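PDB 4B9P: type 3A cellulose-binding domain protein from Clostridium thermocellum, which forms the extracellular cellulose-binding module of the anti-sigma factor RsgI2, which probably senses polysaccharide outside the cell and signals release of the sigma factor SigI2. Local coordinates for residues Arg45-Lys50 with Asp136-Asn141. Sequence-based numbering, arbitrary orientation.
Sequences RYYYTK and DYSFNN. With CA (calcium ion), chain B.
The ring of Tyr46 lies with one face over Ser138 CB, a CH-pi contact of 3.6 Å to the ring centroid, where the loop after strand 131-132 docks on strand 42-48 of the family 3 carbohydrate-binding module, a calcium-binding beta-sandwich. With CG anti to the backbone N (chi1 -179°), Tyr46 extends past the serine until OH, which also has Asn13 as a polar partner, reaches Phe139 CA. Serine suits this turn position: its small CB fits beneath the ring, and its hydroxyl oxygen supplies the acceptor that a neighbouring strand's carbonyl would otherwise offer. OG accepts the Tyr47 N-H at 2.8 Å, while Ser138 N donates to Tyr47 O at 3.0 Å, so one residue satisfies both backbone groups of Tyr47. The same OG also hydrogen-bonds Lys151 O. A type I turn from Asp136 to Phe139 presents the serine, and beside it the side chains of Tyr47 and Tyr137 lie side by side, pointing the same way, their CB atoms 4.0 Å apart.

Beyond the strand's end, Asp136 and Thr49 share the calcium ion, whose site Asp51, Asp132 and Ser135 help complete. Asp136 CG rests against Tyr48 CB at 3.4 Å. Thr49 is a compact chelator, giving calcium both its carbonyl O and OG1; its N-H meets Asp136 OD1 from above the carboxylate plane, at 167° about the hydrogen. The metal and this N-H probably both stabilise negative charge on OD1. Asp136 OD2 instead accepts from two waters: one is a calcium ligand, and the other accepts a hydrogen bond from Tyr46 OH, which lies 2.6 Å from the water O.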
loop_
_atom_site.group_PDB
_atom_site.type_symbol
_atom_site.label_atom_id
_atom_site.label_comp_id
_atom_site.label_asym_id
_atom_site.label_seq_id
_atom_site.Cartn_x
_atom_site.Cartn_y
_atom_site.Cartn_z
ATOM N N ARG A 45 -4.395 3.004 0.972
ATOM C CA ARG A 45 -4.330 2.119 2.143
ATOM C C ARG A 45 -4.365 0.657 1.735
ATOM O O ARG A 45 -5.255 0.211 1.006
ATOM C CB ARG A 45 -5.496 2.375 3.111
ATOM C CG ARG A 45 -5.414 3.736 3.708
ATOM C CD ARG A 45 -6.529 3.941 4.691
ATOM N NE ARG A 45 -6.381 5.256 5.296
ATOM C CZ ARG A 45 -7.304 5.799 6.061
ATOM N NH1 ARG A 45 -8.432 5.133 6.299
ATOM N NH2 ARG A 45 -7.108 7.008 6.567
ATOM N N TYR A 46 -3.394 -0.085 2.268
ATOM C CA TYR A 46 -3.306 -1.540 2.133
ATOM C C TYR A 46 -3.635 -2.105 3.519
ATOM O O TYR A 46 -2.862 -1.901 4.461
ATOM C CB TYR A 46 -1.872 -1.941 1.718
ATOM C CG TYR A 46 -1.711 -3.444 1.532
ATOM C CD1 TYR A 46 -1.394 -4.292 2.616
ATOM C CD2 TYR A 46 -1.833 -4.032 0.265
ATOM C CE1 TYR A 46 -1.286 -5.665 2.439
ATOM C CE2 TYR A 46 -1.700 -5.423 0.078
ATOM C CZ TYR A 46 -1.403 -6.219 1.167
ATOM O OH TYR A 46 -1.298 -7.540 0.921
ATOM N N TYR A 47 -4.753 -2.813 3.629
ATOM C CA TYR A 47 -5.261 -3.303 4.914
ATOM C C TYR A 47 -4.817 -4.731 5.187
ATOM O O TYR A 47 -4.816 -5.576 4.276
ATOM C CB TYR A 47 -6.782 -3.301 4.899
ATOM C CG TYR A 47 -7.412 -1.960 4.848
ATOM C CD1 TYR A 47 -7.573 -1.197 6.015
ATOM C CD2 TYR A 47 -7.822 -1.414 3.629
ATOM C CE1 TYR A 47 -8.200 0.044 5.977
ATOM C CE2 TYR A 47 -8.416 -0.178 3.579
ATOM C CZ TYR A 47 -8.594 0.555 4.736
ATOM O OH TYR A 47 -9.210 1.794 4.616
ATOM N N TYR A 48 -4.466 -5.021 6.441
ATOM C CA TYR A 48 -3.942 -6.344 6.756
ATOM C C TYR A 48 -4.118 -6.570 8.262
ATOM O O TYR A 48 -4.523 -5.674 9.015
ATOM C CB TYR A 48 -2.469 -6.442 6.337
ATOM C CG TYR A 48 -1.486 -5.584 7.130
ATOM C CD1 TYR A 48 -1.338 -4.212 6.873
ATOM C CD2 TYR A 48 -0.681 -6.156 8.103
ATOM C CE1 TYR A 48 -0.473 -3.436 7.580
ATOM C CE2 TYR A 48 0.240 -5.371 8.809
ATOM C CZ TYR A 48 0.332 -4.018 8.520
ATOM O OH TYR A 48 1.217 -3.242 9.225
ATOM N N THR A 49 -3.811 -7.796 8.685
ATOM C CA THR A 49 -3.699 -8.105 10.122
ATOM C C THR A 49 -2.232 -8.310 10.470
ATOM O O THR A 49 -1.547 -9.132 9.867
ATOM C CB THR A 49 -4.513 -9.345 10.468
ATOM O OG1 THR A 49 -4.227 -10.372 9.504
ATOM C CG2 THR A 49 -6.024 -9.010 10.498
ATOM N N LYS A 50 -1.746 -7.518 11.438
ATOM C CA LYS A 50 -0.314 -7.555 11.814
ATOM C C LYS A 50 0.089 -8.846 12.511
ATOM O O LYS A 50 1.282 -9.123 12.639
ATOM C CB LYS A 50 0.045 -6.349 12.682
ATOM C CG LYS A 50 -0.636 -6.417 14.075
ATOM C CD LYS A 50 -0.319 -5.215 14.924
ATOM C CE LYS A 50 -0.872 -5.333 16.350
ATOM N NZ LYS A 50 -2.339 -5.412 16.363
ATOM N N ASP A 136 -5.221 -11.167 5.478
ATOM C CA ASP A 136 -5.059 -9.746 5.155
ATOM C C ASP A 136 -6.053 -9.332 4.084
ATOM O O ASP A 136 -5.982 -9.833 2.946
ATOM C CB ASP A 136 -3.634 -9.442 4.671
ATOM C CG ASP A 136 -2.575 -9.798 5.705
ATOM O OD1 ASP A 136 -2.937 -9.973 6.894
ATOM O OD2 ASP A 136 -1.390 -9.805 5.316
ATOM N N TYR A 137 -6.921 -8.385 4.419
ATOM C CA TYR A 137 -7.975 -7.940 3.510
ATOM C C TYR A 137 -7.453 -7.602 2.133
ATOM O O TYR A 137 -8.057 -7.980 1.141
ATOM C CB TYR A 137 -8.687 -6.763 4.130
ATOM C CG TYR A 137 -9.786 -6.171 3.274
ATOM C CD1 TYR A 137 -11.044 -6.769 3.241
ATOM C CD2 TYR A 137 -9.591 -5.007 2.548
ATOM C CE1 TYR A 137 -12.064 -6.213 2.504
ATOM C CE2 TYR A 137 -10.620 -4.453 1.777
ATOM C CZ TYR A 137 -11.850 -5.050 1.781
ATOM O OH TYR A 137 -12.878 -4.547 1.035
ATOM N N SER A 138 -6.364 -6.855 2.046
ATOM C CA SER A 138 -5.905 -6.379 0.746
ATOM C C SER A 138 -5.085 -7.377 -0.051
ATOM O O SER A 138 -4.770 -7.096 -1.200
ATOM C CB SER A 138 -5.103 -5.079 0.909
ATOM O OG SER A 138 -5.913 -4.035 1.425
ATOM N N PHE A 139 -4.727 -8.518 0.548
ATOM C CA PHE A 139 -3.846 -9.484 -0.120
ATOM C C PHE A 139 -4.478 -10.162 -1.334
ATOM O O PHE A 139 -5.644 -10.554 -1.297
ATOM C CB PHE A 139 -3.446 -10.536 0.923
ATOM C CG PHE A 139 -2.566 -11.634 0.417
ATOM C CD1 PHE A 139 -1.289 -11.352 -0.100
ATOM C CD2 PHE A 139 -2.984 -12.952 0.516
ATOM C CE1 PHE A 139 -0.446 -12.380 -0.532
ATOM C CE2 PHE A 139 -2.135 -13.985 0.117
ATOM C CZ PHE A 139 -0.862 -13.684 -0.411
ATOM N N ASN A 140 -3.690 -10.314 -2.389
ATOM C CA ASN A 140 -4.069 -11.043 -3.586
ATOM C C ASN A 140 -3.142 -12.246 -3.717
ATOM O O ASN A 140 -1.972 -12.092 -3.996
ATOM C CB ASN A 140 -3.894 -10.079 -4.780
ATOM C CG ASN A 140 -4.218 -10.712 -6.113
ATOM O OD1 ASN A 140 -4.240 -11.949 -6.276
ATOM N ND2 ASN A 140 -4.456 -9.858 -7.108
ATOM N N ASN A 141 -3.670 -13.430 -3.474
ATOM C CA ASN A 141 -2.838 -14.617 -3.467
ATOM C C ASN A 141 -2.459 -15.190 -4.812
ATOM O O ASN A 141 -1.741 -16.209 -4.857
ATOM C CB ASN A 141 -3.423 -15.728 -2.563
ATOM C CG ASN A 141 -4.668 -16.377 -3.124
ATOM O OD1 ASN A 141 -5.040 -16.188 -4.277
ATOM N ND2 ASN A 141 -5.322 -17.158 -2.285
HETATM CA CA CA B . -2.094 -11.252 8.769
HETATM O O HOH W 1 -0.544 -9.266 2.770
HETATM O O HOH W 2 -0.106 -10.315 7.622
#